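Local atomic coordinates of light Chain (Clostridium botulinum, PDB entry 6BVD), a protein that is the zinc-dependent protease domain of a mosaic botulinum neurotoxin, probably cleaving a SNARE protein of the neuronal exocytosis machinery. Residues Gly171-Pro176 and Glu181-Lys186. Numbering follows the deposited sequence.
Sequences GIIYSP and EATPYK
Tyr174 and Ala182 form a single antiparallel hydrogen-bonded pair that pins together two parts of the loop between strands 168-171 and 193-196. Tyr174 N donates to Ala182 O at 3.0 Å, and Ala182 N returns a bond of 2.8 Å to Tyr174 O. Each acceptor also takes a C-H: Ala182 O lies 3.3 Å from Ile173 CA, and Glu181 CA approaches Tyr174 O. The small methyl of Ala182 suits its buried place beside Tyr174, where it meets Tyr174 CB and lies at the edge of the phenol ring, near its plane.

Beyond the bridge, Ile173 spreads its branches over the neighbours of Ala182. Its CG2, anti to the backbone N, rests 3.8 Å from CG of Glu181, whose extended methylene chain supplies apolar surface before the carboxylate. Ile173 CG1, anti to the carbonyl carbon, lies alongside Thr183 CG2, the two side chains pointing the same way.

At the far end, Tyr185 turns one face of its ring to Gly171. Its chi1 of 59° swings the ring round to present that face to Gly171 CA, which stands 3.5 Å from the centroid of the Tyr185 ring, a CH-pi contact nearly along the ring normal. Gly171, having no side chain, can bring its CA straight over the ring centre. Ile172 O lies in the ring plane at its edge, 3.4 Å from Tyr185 CE2, while a water accepts from Gly171 N and is weakly linked to Tyr185 OH.

Farther out, Tyr241 packs edge-to-face with Tyr185, and Tyr28 OH and Arg135 NH1 hydrogen-bond to the backbone of Ile173. Two polar backbone bonds thus fix the pairing at one end while a CH-pi contact holds the other; about 14 Å from the zinc ion, the Tyr185 side chain is not a ligand of it.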
ATOM      1  N   GLY A 171     -18.349  -4.889 -25.158  1.00 19.30           N
ATOM      2  CA  GLY A 171     -17.447  -5.764 -25.909  1.00 17.79           C
ATOM      3  C   GLY A 171     -17.132  -5.137 -27.271  1.00 21.98           C
ATOM      4  O   GLY A 171     -17.588  -4.020 -27.556  1.00 23.91           O
ATOM      5  N   ILE A 172     -16.396  -5.857 -28.122  1.00 17.36           N
ATOM      6  CA  ILE A 172     -16.062  -5.347 -29.456  1.00 16.54           C
ATOM      7  C   ILE A 172     -16.731  -6.154 -30.563  1.00 21.19           C
ATOM      8  O   ILE A 172     -16.871  -7.381 -30.461  1.00 26.17           O
ATOM      9  CB  ILE A 172     -14.529  -5.329 -29.665  1.00 27.29           C
ATOM     10  CG1 ILE A 172     -13.834  -4.506 -28.553  1.00 22.63           C
ATOM     11  CG2 ILE A 172     -14.194  -4.791 -31.086  1.00 16.61           C
ATOM     12  CD1 ILE A 172     -14.253  -3.023 -28.498  1.00 24.45           C
ATOM     13  N   ILE A 173     -17.169  -5.453 -31.619  1.00 23.23           N
ATOM     14  CA  ILE A 173     -17.853  -6.032 -32.753  1.00 27.76           C
ATOM     15  C   ILE A 173     -16.936  -6.247 -33.976  1.00 28.94           C
ATOM     16  O   ILE A 173     -16.150  -5.375 -34.309  1.00 25.05           O
ATOM     17  CB  ILE A 173     -19.037  -5.124 -33.149  1.00 29.30           C
ATOM     18  CG1 ILE A 173     -20.082  -5.130 -32.040  1.00 33.27           C
ATOM     19  CG2 ILE A 173     -19.624  -5.534 -34.510  1.00 33.93           C
ATOM     20  CD1 ILE A 173     -21.015  -3.936 -32.090  1.00 42.67           C
ATOM     21  N   TYR A 174     -17.053  -7.412 -34.619  1.00 24.83           N
ATOM     22  CA  TYR A 174     -16.343  -7.715 -35.872  1.00 34.91           C
ATOM     23  C   TYR A 174     -17.296  -7.555 -37.056  1.00 33.64           C
ATOM     24  O   TYR A 174     -18.431  -8.031 -37.013  1.00 34.00           O
ATOM     25  CB  TYR A 174     -15.755  -9.144 -35.829  1.00 27.95           C
ATOM     26  CG  TYR A 174     -15.085  -9.640 -37.092  1.00 27.37           C
ATOM     27  CD1 TYR A 174     -14.032  -8.936 -37.673  1.00 27.98           C
ATOM     28  CD2 TYR A 174     -15.471 -10.844 -37.684  1.00 31.22           C
ATOM     29  CE1 TYR A 174     -13.409  -9.394 -38.831  1.00 31.53           C
ATOM     30  CE2 TYR A 174     -14.839 -11.321 -38.841  1.00 31.70           C
ATOM     31  CZ  TYR A 174     -13.813 -10.587 -39.413  1.00 32.98           C
ATOM     32  OH  TYR A 174     -13.180 -11.030 -40.567  1.00 34.56           O
ATOM     33  N   SER A 175     -16.848  -6.858 -38.095  1.00 32.97           N
ATOM     34  CA  SER A 175     -17.623  -6.761 -39.305  1.00 30.43           C
ATOM     35  C   SER A 175     -16.766  -7.062 -40.520  1.00 32.78           C
ATOM     36  O   SER A 175     -16.157  -6.152 -41.068  1.00 34.59           O
ATOM     37  CB  SER A 175     -18.260  -5.395 -39.463  1.00 35.54           C
ATOM     38  OG  SER A 175     -19.051  -5.423 -40.656  1.00 34.29           O
ATOM     39  N   PRO A 176     -16.778  -8.329 -40.974  1.00 32.99           N
ATOM     40  CA  PRO A 176     -15.944  -8.804 -42.097  1.00 37.41           C
ATOM     41  C   PRO A 176     -16.318  -8.149 -43.435  1.00 42.43           C
ATOM     42  O   PRO A 176     -15.468  -7.676 -44.198  1.00 39.29           O
ATOM     43  CB  PRO A 176     -16.213 -10.313 -42.150  1.00 36.08           C
ATOM     44  CG  PRO A 176     -17.408 -10.565 -41.288  1.00 39.29           C
ATOM     45  CD  PRO A 176     -17.636  -9.380 -40.395  1.00 36.31           C
ATOM     46  N   GLU A 181     -22.456  -8.106 -38.455  1.00 39.30           N
ATOM     47  CA  GLU A 181     -21.912  -7.846 -37.117  1.00 33.27           C
ATOM     48  C   GLU A 181     -21.826  -9.108 -36.270  1.00 33.69           C
ATOM     49  O   GLU A 181     -22.822  -9.788 -36.024  1.00 32.18           O
ATOM     50  CB  GLU A 181     -22.733  -6.775 -36.394  1.00 33.91           C
ATOM     51  CG  GLU A 181     -22.529  -5.397 -36.967  1.00 35.69           C
ATOM     52  CD  GLU A 181     -23.149  -4.291 -36.131  1.00 47.66           C
ATOM     53  OE1 GLU A 181     -23.515  -4.545 -34.967  1.00 56.32           O
ATOM     54  OE2 GLU A 181     -23.283  -3.162 -36.653  1.00 50.85           O
ATOM     55  N   ALA A 182     -20.600  -9.452 -35.905  1.00 34.14           N
ATOM     56  CA  ALA A 182     -20.354 -10.538 -34.981  1.00 31.89           C
ATOM     57  C   ALA A 182     -20.079  -9.950 -33.605  1.00 31.72           C
ATOM     58  O   ALA A 182     -19.375  -8.927 -33.473  1.00 30.99           O
ATOM     59  CB  ALA A 182     -19.189 -11.388 -35.443  1.00 36.10           C
ATOM     60  N   THR A 183     -20.623 -10.594 -32.576  1.00 27.79           N
ATOM     61  CA  THR A 183     -20.350 -10.187 -31.196  1.00 28.30           C
ATOM     62  C   THR A 183     -19.772 -11.362 -30.412  1.00 27.76           C
ATOM     63  O   THR A 183     -20.468 -12.000 -29.629  1.00 26.24           O
ATOM     64  CB  THR A 183     -21.645  -9.675 -30.502  1.00 29.93           C
ATOM     65  OG1 THR A 183     -22.636 -10.696 -30.579  1.00 21.96           O
ATOM     66  CG2 THR A 183     -22.158  -8.459 -31.215  1.00 30.03           C
ATOM     67  N   PRO A 184     -18.480 -11.668 -30.637  1.00 21.62           N
ATOM     68  CA  PRO A 184     -17.936 -12.891 -30.055  1.00 16.10           C
ATOM     69  C   PRO A 184     -17.957 -12.918 -28.527  1.00 20.17           C
ATOM     70  O   PRO A 184     -17.938 -14.015 -28.005  1.00 22.02           O
ATOM     71  CB  PRO A 184     -16.473 -12.939 -30.569  1.00 18.51           C
ATOM     72  CG  PRO A 184     -16.245 -11.565 -31.235  1.00 28.93           C
ATOM     73  CD  PRO A 184     -17.586 -11.054 -31.636  1.00 20.30           C
ATOM     74  N   TYR A 185     -17.996 -11.765 -27.861  1.00 16.17           N
ATOM     75  CA  TYR A 185     -18.076 -11.722 -26.419  1.00 22.59           C
ATOM     76  C   TYR A 185     -19.432 -12.210 -25.840  1.00 22.89           C
ATOM     77  O   TYR A 185     -19.558 -12.314 -24.586  1.00 23.88           O
ATOM     78  CB  TYR A 185     -17.781 -10.297 -25.925  1.00 18.46           C
ATOM     79  CG  TYR A 185     -18.732  -9.278 -26.487  1.00 22.46           C
ATOM     80  CD1 TYR A 185     -19.869  -8.893 -25.766  1.00 18.61           C
ATOM     81  CD2 TYR A 185     -18.526  -8.709 -27.750  1.00 18.04           C
ATOM     82  CE1 TYR A 185     -20.738  -7.964 -26.248  1.00 21.67           C
ATOM     83  CE2 TYR A 185     -19.388  -7.780 -28.226  1.00 16.43           C
ATOM     84  CZ  TYR A 185     -20.495  -7.406 -27.490  1.00 23.87           C
ATOM     85  OH  TYR A 185     -21.381  -6.488 -27.994  1.00 23.77           O
ATOM     86  N   LYS A 186     -20.409 -12.463 -26.717  1.00 19.34           N
ATOM     87  CA  LYS A 186     -21.742 -13.018 -26.346  1.00 22.40           C
ATOM     88  C   LYS A 186     -21.896 -14.461 -26.806  1.00 29.05           C
ATOM     89  O   LYS A 186     -22.867 -15.147 -26.447  1.00 26.43           O
ATOM     90  CB  LYS A 186     -22.875 -12.188 -26.950  1.00 22.84           C
ATOM     91  CG  LYS A 186     -22.854 -10.724 -26.548  1.00 23.05           C
ATOM     92  CD  LYS A 186     -23.943  -9.882 -27.249  1.00 35.26           C
ATOM     93  CE  LYS A 186     -25.298  -9.995 -26.575  1.00 34.34           C
ATOM     94  NZ  LYS A 186     -26.273  -9.050 -27.205  1.00 35.68           N
TER
HETATM   95  O   HOH W   1     -21.011  -3.797 -25.949  1.00 27.77           O